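Long-range contacts in putative Metal-dependent Phosphoesterase (Bifidobacterium adolescentis ATCC 15703, PDB 3E0F), which binds zinc, iron and AMP in a PHP-domain metal centre and probably hydrolyses phosphate esters, perhaps as a 5'-3' exonuclease: residues 22-27 against 48-53; 115-120 against 175-180; 233-238 against 271-276. One frame throughout, in Å; residues are numbered along the deposited sequence.

Contact 1 of 3, residues 22-27 against 48-53; sequences VFSDGT and ADHDTT. With ZN (zinc ion), chain B.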
ATOM      1  N   VAL A  22      -9.459  -6.467  -2.668  1.00 22.02           N
ATOM      2  CA  VAL A  22      -9.581  -6.892  -4.059  1.00 21.73           C
ATOM      3  C   VAL A  22      -9.478  -5.764  -5.064  1.00 22.29           C
ATOM      4  O   VAL A  22      -9.248  -6.022  -6.240  1.00 25.13           O
ATOM      5  CB  VAL A  22     -10.936  -7.596  -4.337  1.00 20.16           C
ATOM      6  CG1 VAL A  22     -10.907  -8.997  -3.792  1.00 19.68           C
ATOM      7  CG2 VAL A  22     -12.120  -6.761  -3.797  1.00 14.79           C
ATOM      8  N   PHE A  23      -9.690  -4.536  -4.625  1.00 21.37           N
ATOM      9  CA  PHE A  23      -9.483  -3.376  -5.492  1.00 22.35           C
ATOM     10  C   PHE A  23      -8.017  -3.063  -5.832  1.00 23.32           C
ATOM     11  O   PHE A  23      -7.755  -2.155  -6.612  1.00 24.35           O
ATOM     12  CB  PHE A  23     -10.150  -2.163  -4.896  1.00 21.54           C
ATOM     13  CG  PHE A  23     -11.629  -2.195  -5.024  1.00 24.58           C
ATOM     14  CD1 PHE A  23     -12.237  -1.889  -6.248  1.00 19.98           C
ATOM     15  CD2 PHE A  23     -12.422  -2.540  -3.945  1.00 20.87           C
ATOM     16  CE1 PHE A  23     -13.600  -1.919  -6.380  1.00 22.46           C
ATOM     17  CE2 PHE A  23     -13.790  -2.577  -4.067  1.00 19.85           C
ATOM     18  CZ  PHE A  23     -14.388  -2.261  -5.301  1.00 25.05           C
ATOM     19  N   SER A  24      -7.085  -3.795  -5.216  1.00 24.90           N
ATOM     20  CA  SER A  24      -5.701  -3.883  -5.662  1.00 22.51           C
ATOM     21  C   SER A  24      -5.291  -5.357  -5.542  1.00 23.08           C
ATOM     22  O   SER A  24      -5.818  -6.186  -6.274  1.00 22.11           O
ATOM     23  CB  SER A  24      -4.762  -2.893  -4.933  1.00 22.56           C
ATOM     24  OG  SER A  24      -4.743  -3.038  -3.517  1.00 22.45           O
ATOM     25  N   ASP A  25      -4.411  -5.707  -4.606  1.00 25.07           N
ATOM     26  CA  ASP A  25      -3.845  -7.058  -4.552  1.00 22.76           C
ATOM     27  C   ASP A  25      -4.149  -7.836  -3.288  1.00 21.87           C
ATOM     28  O   ASP A  25      -3.498  -8.844  -3.023  1.00 22.44           O
ATOM     29  CB  ASP A  25      -2.335  -7.013  -4.751  1.00 23.57           C
ATOM     30  CG  ASP A  25      -1.627  -6.110  -3.741  1.00 25.10           C
ATOM     31  OD1 ASP A  25      -2.299  -5.456  -2.926  1.00 33.41           O
ATOM     32  OD2 ASP A  25      -0.384  -6.034  -3.795  1.00 36.07           O
ATOM     33  N   GLY A  26      -5.138  -7.395  -2.521  1.00 22.94           N
ATOM     34  CA  GLY A  26      -5.655  -8.186  -1.409  1.00 23.53           C
ATOM     35  C   GLY A  26      -6.674  -9.190  -1.907  1.00 23.86           C
ATOM     36  O   GLY A  26      -7.075  -9.138  -3.050  1.00 22.11           O
ATOM     37  N   THR A  27      -7.085 -10.128  -1.052  1.00 24.89           N
ATOM     38  CA  THR A  27      -7.997 -11.182  -1.479  1.00 24.74           C
ATOM     39  C   THR A  27      -9.435 -10.980  -1.003  1.00 24.68           C
ATOM     40  O   THR A  27     -10.301 -11.728  -1.414  1.00 25.27           O
ATOM     41  CB  THR A  27      -7.520 -12.575  -1.026  1.00 23.84           C
ATOM     42  OG1 THR A  27      -7.526 -12.638   0.406  1.00 25.94           O
ATOM     43  CG2 THR A  27      -6.135 -12.864  -1.585  1.00 18.98           C
ATOM     44  N   ALA A  48      -6.030   0.886   2.034  1.00 29.06           N
ATOM     45  CA  ALA A  48      -4.750   1.426   1.515  1.00 27.21           C
ATOM     46  C   ALA A  48      -4.335   0.733   0.212  1.00 25.40           C
ATOM     47  O   ALA A  48      -3.203   0.243   0.065  1.00 26.52           O
ATOM     48  CB  ALA A  48      -3.628   1.324   2.582  1.00 24.52           C
ATOM     49  N   ASP A  49      -5.257   0.703  -0.741  1.00 23.44           N
ATOM     50  CA  ASP A  49      -5.042  -0.031  -1.978  1.00 24.33           C
ATOM     51  C   ASP A  49      -4.084   0.732  -2.862  1.00 22.91           C
ATOM     52  O   ASP A  49      -4.032   1.940  -2.795  1.00 21.52           O
ATOM     53  CB  ASP A  49      -6.370  -0.318  -2.723  1.00 24.17           C
ATOM     54  CG  ASP A  49      -7.192  -1.452  -2.071  1.00 24.30           C
ATOM     55  OD1 ASP A  49      -6.611  -2.521  -1.766  1.00 24.89           O
ATOM     56  OD2 ASP A  49      -8.414  -1.275  -1.872  1.00 23.05           O
ATOM     57  N   HIS A  50      -3.325  -0.006  -3.670  1.00 23.55           N
ATOM     58  CA  HIS A  50      -2.388   0.568  -4.610  1.00 23.81           C
ATOM     59  C   HIS A  50      -3.043   1.460  -5.632  1.00 24.29           C
ATOM     60  O   HIS A  50      -3.906   1.004  -6.377  1.00 22.33           O
ATOM     61  CB  HIS A  50      -1.618  -0.500  -5.369  1.00 24.96           C
ATOM     62  CG  HIS A  50      -0.816  -1.385  -4.494  1.00 21.79           C
ATOM     63  ND1 HIS A  50       0.342  -0.963  -3.883  1.00 25.94           N
ATOM     64  CD2 HIS A  50      -1.017  -2.661  -4.092  1.00 26.86           C
ATOM     65  CE1 HIS A  50       0.842  -1.953  -3.169  1.00 22.16           C
ATOM     66  NE2 HIS A  50       0.037  -2.993  -3.275  1.00 21.92           N
ATOM     67  N   ASP A  51      -2.619   2.736  -5.616  1.00 24.76           N
ATOM     68  CA  ASP A  51      -2.835   3.710  -6.687  1.00 26.87           C
ATOM     69  C   ASP A  51      -4.286   3.838  -7.066  1.00 26.07           C
ATOM     70  O   ASP A  51      -4.622   3.917  -8.233  1.00 27.60           O
ATOM     71  CB  ASP A  51      -1.938   3.362  -7.883  1.00 27.60           C
ATOM     72  CG  ASP A  51      -0.449   3.258  -7.475  1.00 35.76           C
ATOM     73  OD1 ASP A  51       0.172   4.278  -7.111  1.00 45.90           O
ATOM     74  OD2 ASP A  51       0.095   2.145  -7.451  1.00 43.32           O
ATOM     75  N   THR A  52      -5.151   3.852  -6.058  1.00 26.89           N
ATOM     76  CA  THR A  52      -6.584   3.889  -6.295  1.00 25.69           C
ATOM     77  C   THR A  52      -7.388   4.305  -5.087  1.00 26.43           C
ATOM     78  O   THR A  52      -6.965   4.136  -3.937  1.00 27.96           O
ATOM     79  CB  THR A  52      -7.160   2.521  -6.775  1.00 25.76           C
ATOM     80  OG1 THR A  52      -8.511   2.736  -7.191  1.00 28.96           O
ATOM     81  CG2 THR A  52      -7.156   1.446  -5.666  1.00 18.29           C
ATOM     82  N   THR A  53      -8.571   4.842  -5.378  1.00 25.76           N
ATOM     83  CA  THR A  53      -9.584   5.078  -4.380  1.00 24.51           C
ATOM     84  C   THR A  53     -10.843   4.237  -4.696  1.00 23.77           C
ATOM     85  O   THR A  53     -11.906   4.516  -4.162  1.00 26.05           O
ATOM     86  CB  THR A  53      -9.947   6.577  -4.309  1.00 24.24           C
ATOM     87  OG1 THR A  53     -10.529   6.970  -5.545  1.00 22.95           O
ATOM     88  CG2 THR A  53      -8.698   7.449  -4.021  1.00 18.57           C
TER
HETATM   89 ZN    ZN B 301       0.270  -4.802  -2.159  1.00 39.23          ZN
HETATM   90  O   HOH W   1      -8.119   0.338  -8.910  1.00 31.95           O
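D25 and H50 meet on one zinc ion, D25 from the loop after strand 15-19, H50 from the end of strand 44-50. OD2 of D25 and NE2 of H50 are both 2.1 Å from the metal. The carboxylate stands at the edge of the imidazole ring, its plane turned 76° from the ring plane, so the two ligands share the metal without stacking. CG of D25 lies between the backbone N and the carbonyl carbon (chi1 56°), which swings the carboxylate over to the zinc. H263 supplies a further zinc ligand, and an iron ion lies close to H50.

Hydrogen bonds run alongside the metal site. S24 OG donates to D49 OD1 at 2.6 Å, on the anti side of the carboxylate and 33° out of its plane. The same hydroxyl oxygen receives a weak bond from the backbone N of H50 at 3.4 Å. One hydroxyl thus engages both D49 and the backbone of the zinc ligand H50. D49 OD2 is held in turn by T21 OG1.

Looser packing completes the contact. CB of F23 rests 3.6 Å from D49 OD2, and CG2 of T52 lies against the carbonyl O of F23.

The loop after strand 15-19 is here pinned to the end of strand 44-50, whose other neighbour, strand 70-80, brings E75 beside H50. Helix 97-121 covers D51 and T52.

Contact 2 of 3, residues 115-120 against 175-180; sequences KRMVER and KYYIPT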
ATOM      1  N   LYS A 115       1.227  -6.964 -18.621  1.00 28.01           N
ATOM      2  CA  LYS A 115       0.980  -7.703 -19.843  1.00 29.98           C
ATOM      3  C   LYS A 115       2.282  -8.108 -20.532  1.00 29.16           C
ATOM      4  O   LYS A 115       2.377  -9.180 -21.095  1.00 29.99           O
ATOM      5  CB  LYS A 115       0.156  -6.862 -20.812  1.00 31.57           C
ATOM      6  CG  LYS A 115      -1.286  -6.563 -20.401  1.00 35.19           C
ATOM      7  CD  LYS A 115      -1.835  -5.427 -21.284  1.00 34.47           C
ATOM      8  CE  LYS A 115      -3.367  -5.347 -21.278  1.00 41.23           C
ATOM      9  NZ  LYS A 115      -3.835  -4.234 -22.169  1.00 40.63           N
ATOM     10  N   ARG A 116       3.286  -7.253 -20.494  1.00 30.62           N
ATOM     11  CA  ARG A 116       4.579  -7.583 -21.074  1.00 33.91           C
ATOM     12  C   ARG A 116       5.255  -8.718 -20.292  1.00 32.85           C
ATOM     13  O   ARG A 116       5.864  -9.606 -20.903  1.00 33.78           O
ATOM     14  CB  ARG A 116       5.476  -6.331 -21.194  1.00 34.26           C
ATOM     15  CG  ARG A 116       5.066  -5.404 -22.360  1.00 40.89           C
ATOM     16  CD  ARG A 116       6.046  -4.252 -22.639  1.00 44.36           C
ATOM     17  NE  ARG A 116       5.994  -3.226 -21.587  1.00 64.42           N
ATOM     18  CZ  ARG A 116       7.049  -2.659 -20.981  1.00 65.83           C
ATOM     19  NH1 ARG A 116       8.311  -2.973 -21.322  1.00 60.71           N
ATOM     20  NH2 ARG A 116       6.830  -1.747 -20.024  1.00 65.05           N
HETATM   21  N   MSE A 117       5.133  -8.695 -18.961  1.00 30.87           N
HETATM   22  CA  MSE A 117       5.631  -9.793 -18.100  1.00 30.17           C
HETATM   23  C   MSE A 117       4.934 -11.129 -18.385  1.00 29.07           C
HETATM   24  O   MSE A 117       5.595 -12.151 -18.531  1.00 29.50           O
HETATM   25  CB  MSE A 117       5.497  -9.444 -16.615  1.00 26.11           C
HETATM   26  CG  MSE A 117       6.475  -8.371 -16.194  1.00 35.38           C
HETATM   27 SE   MSE A 117       6.699  -8.040 -14.291  0.75 33.17          SE
HETATM   28  CE  MSE A 117       7.209  -9.842 -13.648  1.00 22.13           C
ATOM     29  N   VAL A 118       3.603 -11.123 -18.448  1.00 27.56           N
ATOM     30  CA  VAL A 118       2.856 -12.344 -18.682  1.00 26.82           C
ATOM     31  C   VAL A 118       3.242 -12.904 -20.054  1.00 27.63           C
ATOM     32  O   VAL A 118       3.479 -14.104 -20.185  1.00 29.24           O
ATOM     33  CB  VAL A 118       1.354 -12.091 -18.584  1.00 27.10           C
ATOM     34  CG1 VAL A 118       0.557 -13.310 -19.047  1.00 27.36           C
ATOM     35  CG2 VAL A 118       0.974 -11.701 -17.157  1.00 21.59           C
ATOM     36  N   GLU A 119       3.352 -12.036 -21.063  1.00 27.24           N
ATOM     37  CA  GLU A 119       3.774 -12.471 -22.397  1.00 26.64           C
ATOM     38  C   GLU A 119       5.140 -13.171 -22.353  1.00 26.10           C
ATOM     39  O   GLU A 119       5.322 -14.179 -23.050  1.00 25.07           O
ATOM     40  CB  GLU A 119       3.757 -11.323 -23.436  1.00 27.92           C
ATOM     41  CG  GLU A 119       3.973 -11.792 -24.920  1.00 27.48           C
ATOM     42  N   ARG A 120       6.073 -12.673 -21.535  1.00 23.18           N
ATOM     43  CA  ARG A 120       7.380 -13.339 -21.364  1.00 25.65           C
ATOM     44  C   ARG A 120       7.320 -14.659 -20.594  1.00 25.00           C
ATOM     45  O   ARG A 120       7.866 -15.670 -21.013  1.00 23.39           O
ATOM     46  CB  ARG A 120       8.337 -12.448 -20.610  1.00 25.91           C
ATOM     47  CG  ARG A 120       8.915 -11.368 -21.426  1.00 32.44           C
ATOM     48  CD  ARG A 120       9.909 -10.605 -20.595  1.00 41.77           C
ATOM     49  NE  ARG A 120      10.245  -9.329 -21.203  1.00 45.22           N
ATOM     50  CZ  ARG A 120      11.073  -8.450 -20.661  1.00 42.71           C
ATOM     51  NH1 ARG A 120      11.660  -8.715 -19.494  1.00 36.73           N
ATOM     52  NH2 ARG A 120      11.317  -7.305 -21.301  1.00 42.93           N
ATOM     53  N   LYS A 175      14.569 -12.782 -15.217  1.00 41.03           N
ATOM     54  CA  LYS A 175      14.581 -12.301 -16.592  1.00 41.61           C
ATOM     55  C   LYS A 175      13.196 -11.915 -17.119  1.00 40.33           C
ATOM     56  O   LYS A 175      13.084 -11.453 -18.245  1.00 40.28           O
ATOM     57  CB  LYS A 175      15.166 -13.369 -17.518  1.00 43.69           C
ATOM     58  CG  LYS A 175      14.219 -14.555 -17.795  1.00 42.65           C
ATOM     59  CD  LYS A 175      14.713 -15.430 -18.956  1.00 41.25           C
ATOM     60  CE  LYS A 175      13.768 -16.631 -19.180  1.00 43.21           C
ATOM     61  NZ  LYS A 175      14.076 -17.452 -20.399  1.00 42.30           N
ATOM     62  N   TYR A 176      12.146 -12.164 -16.342  1.00 38.81           N
ATOM     63  CA  TYR A 176      10.788 -11.796 -16.734  1.00 38.11           C
ATOM     64  C   TYR A 176      10.409 -10.443 -16.153  1.00 38.64           C
ATOM     65  O   TYR A 176       9.531  -9.764 -16.677  1.00 40.59           O
ATOM     66  CB  TYR A 176       9.787 -12.845 -16.264  1.00 36.96           C
ATOM     67  CG  TYR A 176      10.178 -14.247 -16.633  1.00 33.02           C
ATOM     68  CD1 TYR A 176       9.857 -14.762 -17.872  1.00 37.11           C
ATOM     69  CD2 TYR A 176      10.882 -15.060 -15.740  1.00 32.39           C
ATOM     70  CE1 TYR A 176      10.214 -16.057 -18.225  1.00 40.08           C
ATOM     71  CE2 TYR A 176      11.234 -16.365 -16.076  1.00 29.46           C
ATOM     72  CZ  TYR A 176      10.895 -16.847 -17.319  1.00 36.70           C
ATOM     73  OH  TYR A 176      11.219 -18.114 -17.689  1.00 35.45           O
ATOM     74  N   TYR A 177      11.078 -10.051 -15.079  1.00 37.16           N
ATOM     75  CA  TYR A 177      10.781  -8.795 -14.437  1.00 39.43           C
ATOM     76  C   TYR A 177      11.007  -7.610 -15.371  1.00 39.22           C
ATOM     77  O   TYR A 177      12.048  -7.497 -16.009  1.00 42.29           O
ATOM     78  CB  TYR A 177      11.634  -8.624 -13.189  1.00 39.93           C
ATOM     79  CG  TYR A 177      11.254  -7.416 -12.392  1.00 43.85           C
ATOM     80  CD1 TYR A 177      10.115  -7.426 -11.602  1.00 43.27           C
ATOM     81  CD2 TYR A 177      12.033  -6.256 -12.416  1.00 48.25           C
ATOM     82  CE1 TYR A 177       9.754  -6.322 -10.860  1.00 48.98           C
ATOM     83  CE2 TYR A 177      11.674  -5.136 -11.665  1.00 43.92           C
ATOM     84  CZ  TYR A 177      10.534  -5.181 -10.893  1.00 47.43           C
ATOM     85  OH  TYR A 177      10.131  -4.092 -10.145  1.00 49.26           O
ATOM     86  N   ILE A 178      10.001  -6.757 -15.462  1.00 37.45           N
ATOM     87  CA  ILE A 178      10.120  -5.454 -16.073  1.00 36.66           C
ATOM     88  C   ILE A 178       9.802  -4.503 -14.922  1.00 41.49           C
ATOM     89  O   ILE A 178       8.951  -4.816 -14.100  1.00 43.21           O
ATOM     90  CB  ILE A 178       9.129  -5.288 -17.243  1.00 36.67           C
ATOM     91  CG1 ILE A 178       9.327  -6.407 -18.276  1.00 27.89           C
ATOM     92  CG2 ILE A 178       9.308  -3.922 -17.909  1.00 37.07           C
ATOM     93  CD1 ILE A 178       8.284  -6.435 -19.368  1.00 31.29           C
ATOM     94  N   PRO A 179      10.547  -3.398 -14.779  1.00 44.21           N
ATOM     95  CA  PRO A 179      10.153  -2.420 -13.749  1.00 44.82           C
ATOM     96  C   PRO A 179       9.053  -1.445 -14.236  1.00 44.94           C
ATOM     97  O   PRO A 179       9.015  -1.109 -15.437  1.00 43.96           O
ATOM     98  CB  PRO A 179      11.466  -1.675 -13.460  1.00 44.69           C
ATOM     99  CG  PRO A 179      12.231  -1.752 -14.770  1.00 45.54           C
ATOM    100  CD  PRO A 179      11.793  -3.016 -15.476  1.00 43.92           C
ATOM    101  N   THR A 180       8.180  -1.012 -13.312  1.00 43.84           N
ATOM    102  CA  THR A 180       7.148  -0.008 -13.612  1.00 45.54           C
ATOM    103  C   THR A 180       7.693   1.390 -13.400  1.00 43.71           C
ATOM    104  O   THR A 180       8.290   1.661 -12.368  1.00 44.36           O
ATOM    105  CB  THR A 180       5.910  -0.094 -12.662  1.00 46.64           C
ATOM    106  OG1 THR A 180       5.533  -1.452 -12.451  1.00 51.34           O
ATOM    107  CG2 THR A 180       4.726   0.661 -13.258  1.00 50.35           C
TER
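The last turns of helix 97-121 lie against an irregular chain, with the CA atoms of M117 and Y176 5.7 Å apart. I178 carries most of the contact. Its CD1 presses on CB of R116 at 3.4 Å. CG1, on the same branch as CD1, sits over one face of the R120 guanidinium, 3.4 Å above the plane and offset toward the rim, while the CG2 branch lies near the guanidinium of R116. The isoleucine is therefore gripped between two arginines one helical turn apart. Cutting I178 back to an alanine is likely to strip the R120 face of its apolar cover and open a gap beside CB of R116.

R120 is extended from CG to NE (chi3 -165°), which carries NH1 to the loop. There it gives a weak hydrogen bond to K175 O at 3.3 Å. Nearer the backbone, CB of R120 meets the edge of the Y176 ring at CD1, 3.9 Å away. The CG of K175 lies over the centre of one face of that ring.

M117, a selenomethionine, reaches along the loop backbone. Its CG approaches Y176 O at 3.4 Å. SE stands 5.3 Å from the centroid of the Y177 ring, 45° off the normal, an oblique Met-aromatic contact.

Y177 also touches R113 and R146, both AMP-binding residues, and R113 NH1 bonds to I178 O. The loop before helix 185-194 is thereby fastened to helix 97-121, while helix 146-155 packs on M117 and V118.

Contact 3 of 3, residues 233-238 against 271-276; sequences WHRGNP and LGENLT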
ATOM      1  N   TRP A 233       5.941   0.662  12.757  1.00 23.53           N
ATOM      2  CA  TRP A 233       5.520  -0.670  13.221  1.00 22.14           C
ATOM      3  C   TRP A 233       4.990  -1.439  12.022  1.00 22.99           C
ATOM      4  O   TRP A 233       3.827  -1.325  11.617  1.00 24.20           O
ATOM      5  CB  TRP A 233       4.502  -0.581  14.353  1.00 20.66           C
ATOM      6  CG  TRP A 233       4.771   0.528  15.344  1.00 16.65           C
ATOM      7  CD1 TRP A 233       3.973   1.614  15.582  1.00 20.92           C
ATOM      8  CD2 TRP A 233       5.904   0.673  16.211  1.00 23.61           C
ATOM      9  NE1 TRP A 233       4.526   2.409  16.549  1.00 20.86           N
ATOM     10  CE2 TRP A 233       5.704   1.852  16.963  1.00 20.71           C
ATOM     11  CE3 TRP A 233       7.053  -0.093  16.455  1.00 24.89           C
ATOM     12  CZ2 TRP A 233       6.623   2.299  17.900  1.00 19.38           C
ATOM     13  CZ3 TRP A 233       7.953   0.345  17.400  1.00 21.95           C
ATOM     14  CH2 TRP A 233       7.736   1.527  18.109  1.00 22.80           C
ATOM     15  N   HIS A 234       5.902  -2.172  11.412  1.00 23.20           N
ATOM     16  CA  HIS A 234       5.610  -2.968  10.237  1.00 23.97           C
ATOM     17  C   HIS A 234       6.587  -4.133  10.247  1.00 23.74           C
ATOM     18  O   HIS A 234       7.760  -3.972  10.607  1.00 25.70           O
ATOM     19  CB  HIS A 234       5.808  -2.109   8.999  1.00 25.30           C
ATOM     20  CG  HIS A 234       5.456  -2.794   7.724  1.00 22.78           C
ATOM     21  ND1 HIS A 234       6.264  -3.741   7.149  1.00 22.13           N
ATOM     22  CD2 HIS A 234       4.422  -2.617   6.880  1.00 27.85           C
ATOM     23  CE1 HIS A 234       5.716  -4.158   6.029  1.00 24.48           C
ATOM     24  NE2 HIS A 234       4.607  -3.477   5.832  1.00 25.00           N
ATOM     25  N   ARG A 235       6.115  -5.315   9.885  1.00 24.05           N
ATOM     26  CA  ARG A 235       6.956  -6.495   9.992  1.00 23.22           C
ATOM     27  C   ARG A 235       8.214  -6.427   9.145  1.00 22.83           C
ATOM     28  O   ARG A 235       9.191  -7.067   9.468  1.00 27.65           O
ATOM     29  CB  ARG A 235       6.183  -7.759   9.702  1.00 23.25           C
ATOM     30  CG  ARG A 235       5.831  -8.000   8.236  1.00 23.31           C
ATOM     31  CD  ARG A 235       4.678  -8.932   8.256  1.00 29.61           C
ATOM     32  NE  ARG A 235       5.057 -10.264   7.926  1.00 34.73           N
ATOM     33  CZ  ARG A 235       4.538 -11.363   8.453  1.00 30.70           C
ATOM     34  NH1 ARG A 235       3.605 -11.324   9.390  1.00 37.63           N
ATOM     35  NH2 ARG A 235       4.984 -12.523   8.024  1.00 38.72           N
ATOM     36  N   GLY A 236       8.215  -5.646   8.087  1.00 22.83           N
ATOM     37  CA  GLY A 236       9.424  -5.509   7.281  1.00 25.53           C
ATOM     38  C   GLY A 236      10.524  -4.619   7.845  1.00 25.75           C
ATOM     39  O   GLY A 236      11.619  -4.631   7.308  1.00 27.15           O
ATOM     40  N   ASN A 237      10.239  -3.847   8.904  1.00 26.88           N
ATOM     41  CA  ASN A 237      11.227  -2.947   9.523  1.00 24.35           C
ATOM     42  C   ASN A 237      11.893  -3.657  10.643  1.00 21.95           C
ATOM     43  O   ASN A 237      11.285  -3.855  11.662  1.00 21.44           O
ATOM     44  CB  ASN A 237      10.588  -1.689  10.132  1.00 23.51           C
ATOM     45  CG  ASN A 237      10.102  -0.703   9.104  1.00 27.95           C
ATOM     46  OD1 ASN A 237      10.561  -0.699   7.963  1.00 23.12           O
ATOM     47  ND2 ASN A 237       9.150   0.154   9.510  1.00 23.11           N
ATOM     48  N   PRO A 238      13.165  -4.025  10.486  1.00 24.40           N
ATOM     49  CA  PRO A 238      13.842  -4.629  11.637  1.00 22.49           C
ATOM     50  C   PRO A 238      14.055  -3.679  12.832  1.00 24.49           C
ATOM     51  O   PRO A 238      13.923  -2.472  12.694  1.00 26.04           O
ATOM     52  CB  PRO A 238      15.160  -5.115  11.063  1.00 21.53           C
ATOM     53  CG  PRO A 238      15.300  -4.457   9.731  1.00 20.95           C
ATOM     54  CD  PRO A 238      14.017  -3.944   9.283  1.00 22.26           C
ATOM     55  N   LEU A 271      -4.134  -9.256   9.831  1.00 24.36           N
ATOM     56  CA  LEU A 271      -4.862  -8.042  10.116  1.00 22.46           C
ATOM     57  C   LEU A 271      -4.623  -7.686  11.579  1.00 22.01           C
ATOM     58  O   LEU A 271      -4.795  -8.521  12.462  1.00 23.08           O
ATOM     59  CB  LEU A 271      -6.350  -8.252   9.821  1.00 22.37           C
ATOM     60  CG  LEU A 271      -7.262  -7.037   9.834  1.00 24.20           C
ATOM     61  CD1 LEU A 271      -6.742  -5.971   8.878  1.00 14.45           C
ATOM     62  CD2 LEU A 271      -8.655  -7.505   9.474  1.00 20.67           C
ATOM     63  N   GLY A 272      -4.172  -6.461  11.831  1.00 21.45           N
ATOM     64  CA  GLY A 272      -3.994  -5.981  13.187  1.00 21.24           C
ATOM     65  C   GLY A 272      -2.708  -6.378  13.863  1.00 21.95           C
ATOM     66  O   GLY A 272      -2.531  -6.094  15.051  1.00 25.83           O
ATOM     67  N   GLU A 273      -1.789  -7.016  13.132  1.00 21.50           N
ATOM     68  CA  GLU A 273      -0.521  -7.478  13.723  1.00 21.02           C
ATOM     69  C   GLU A 273       0.366  -6.305  14.135  1.00 21.79           C
ATOM     70  O   GLU A 273       1.286  -6.472  14.927  1.00 23.72           O
ATOM     71  CB  GLU A 273       0.241  -8.374  12.745  1.00 21.35           C
ATOM     72  CG  GLU A 273       0.801  -7.652  11.493  1.00 23.72           C
ATOM     73  CD  GLU A 273       1.627  -8.579  10.615  1.00 26.09           C
ATOM     74  OE1 GLU A 273       1.497  -9.821  10.757  1.00 22.27           O
ATOM     75  OE2 GLU A 273       2.426  -8.063   9.797  1.00 27.64           O
ATOM     76  N   ASN A 274       0.095  -5.134  13.562  1.00 22.15           N
ATOM     77  CA  ASN A 274       0.776  -3.885  13.894  1.00 20.90           C
ATOM     78  C   ASN A 274      -0.211  -2.749  13.703  1.00 21.23           C
ATOM     79  O   ASN A 274      -0.995  -2.745  12.737  1.00 20.13           O
ATOM     80  CB  ASN A 274       2.003  -3.651  13.000  1.00 19.04           C
ATOM     81  CG  ASN A 274       3.236  -4.362  13.475  1.00 22.18           C
ATOM     82  OD1 ASN A 274       3.848  -5.148  12.722  1.00 22.71           O
ATOM     83  ND2 ASN A 274       3.660  -4.056  14.700  1.00 16.79           N
ATOM     84  N   LEU A 275      -0.126  -1.773  14.611  1.00 23.72           N
ATOM     85  CA  LEU A 275      -1.137  -0.734  14.748  1.00 23.83           C
ATOM     86  C   LEU A 275      -0.548   0.672  14.889  1.00 22.40           C
ATOM     87  O   LEU A 275       0.609   0.854  15.275  1.00 19.86           O
ATOM     88  CB  LEU A 275      -2.038  -1.020  15.958  1.00 22.04           C
ATOM     89  CG  LEU A 275      -2.693  -2.402  16.055  1.00 21.75           C
ATOM     90  CD1 LEU A 275      -3.127  -2.636  17.462  1.00 19.02           C
ATOM     91  CD2 LEU A 275      -3.848  -2.569  15.089  1.00 18.10           C
ATOM     92  N   THR A 276      -1.393   1.645  14.547  1.00 21.11           N
ATOM     93  CA  THR A 276      -1.205   3.052  14.856  1.00 19.68           C
ATOM     94  C   THR A 276      -2.034   3.403  16.096  1.00 18.60           C
ATOM     95  O   THR A 276      -3.175   2.956  16.265  1.00 19.36           O
ATOM     96  CB  THR A 276      -1.655   3.857  13.663  1.00 19.45           C
ATOM     97  OG1 THR A 276      -0.999   3.311  12.531  1.00 15.80           O
ATOM     98  CG2 THR A 276      -1.343   5.411  13.805  1.00 17.41           C
TER
HETATM   99  O   HOH W   2       3.149  -5.462   9.830  1.00 18.25           O
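R235 and E273 form a salt bridge between two loops at one end of the PHP-domain barrel. NH1 of R235 donates to OE1 of E273 at 2.9 Å, using the syn lone pair of that oxygen. Guanidinium and carboxylate are nearly coplanar, 1° apart, although the bond itself is bent (134°). The arginine chain bends at chi3, which brings NH1 round to the acid. OE1 of E273 is also bonded by the backbone N of G270. A water accepts from the backbone N of R235.

Beside the charged pair, N274 packs on the backbone of W233. Its CB is 3.3 Å from W233 O, and ND2 lies 3.6 Å from W233 CB. The indole continues past the loop: CD1 of W233 stands 3.5 Å from L275 O, and the ring goes on to P10, P11 and helix 239-252.

A type I beta turn from H234 to N237 shapes the first loop and places R235 at its second position. N237 ND2 fastens the turn to the backbone of strand 229-233. H234 points the other way, into the metal site. Its NE2 bonds to D261, an iron ligand, and its ring meets that of H203, another. H234 thus looks like a second-shell residue. Its other nitrogen, ND1, accepts the backbone N-H of G236, the N 2.9 Å away and 16° out of the ring plane.

How the contacts relate
The three contacts follow one another along the chain, each closing before the next opens. Contact 1 is the most central, its centre about 7 Å from that of the chain. It lies by strands 15-19 and 44-50, the first two in the sheet order. Contact 3 follows strands 229-233 and 255-258 at the other end of that order, and its second segment comes back against strand 15-19; its centre is about 18 Å from that of contact 1. Contact 2 is peripheral, on helix 97-121, its centre about 20 Å from that of contact 1 and 30 Å from that of contact 3. None touches another. All three probably lie around one site, contact 2 at its outer, AMP-binding side.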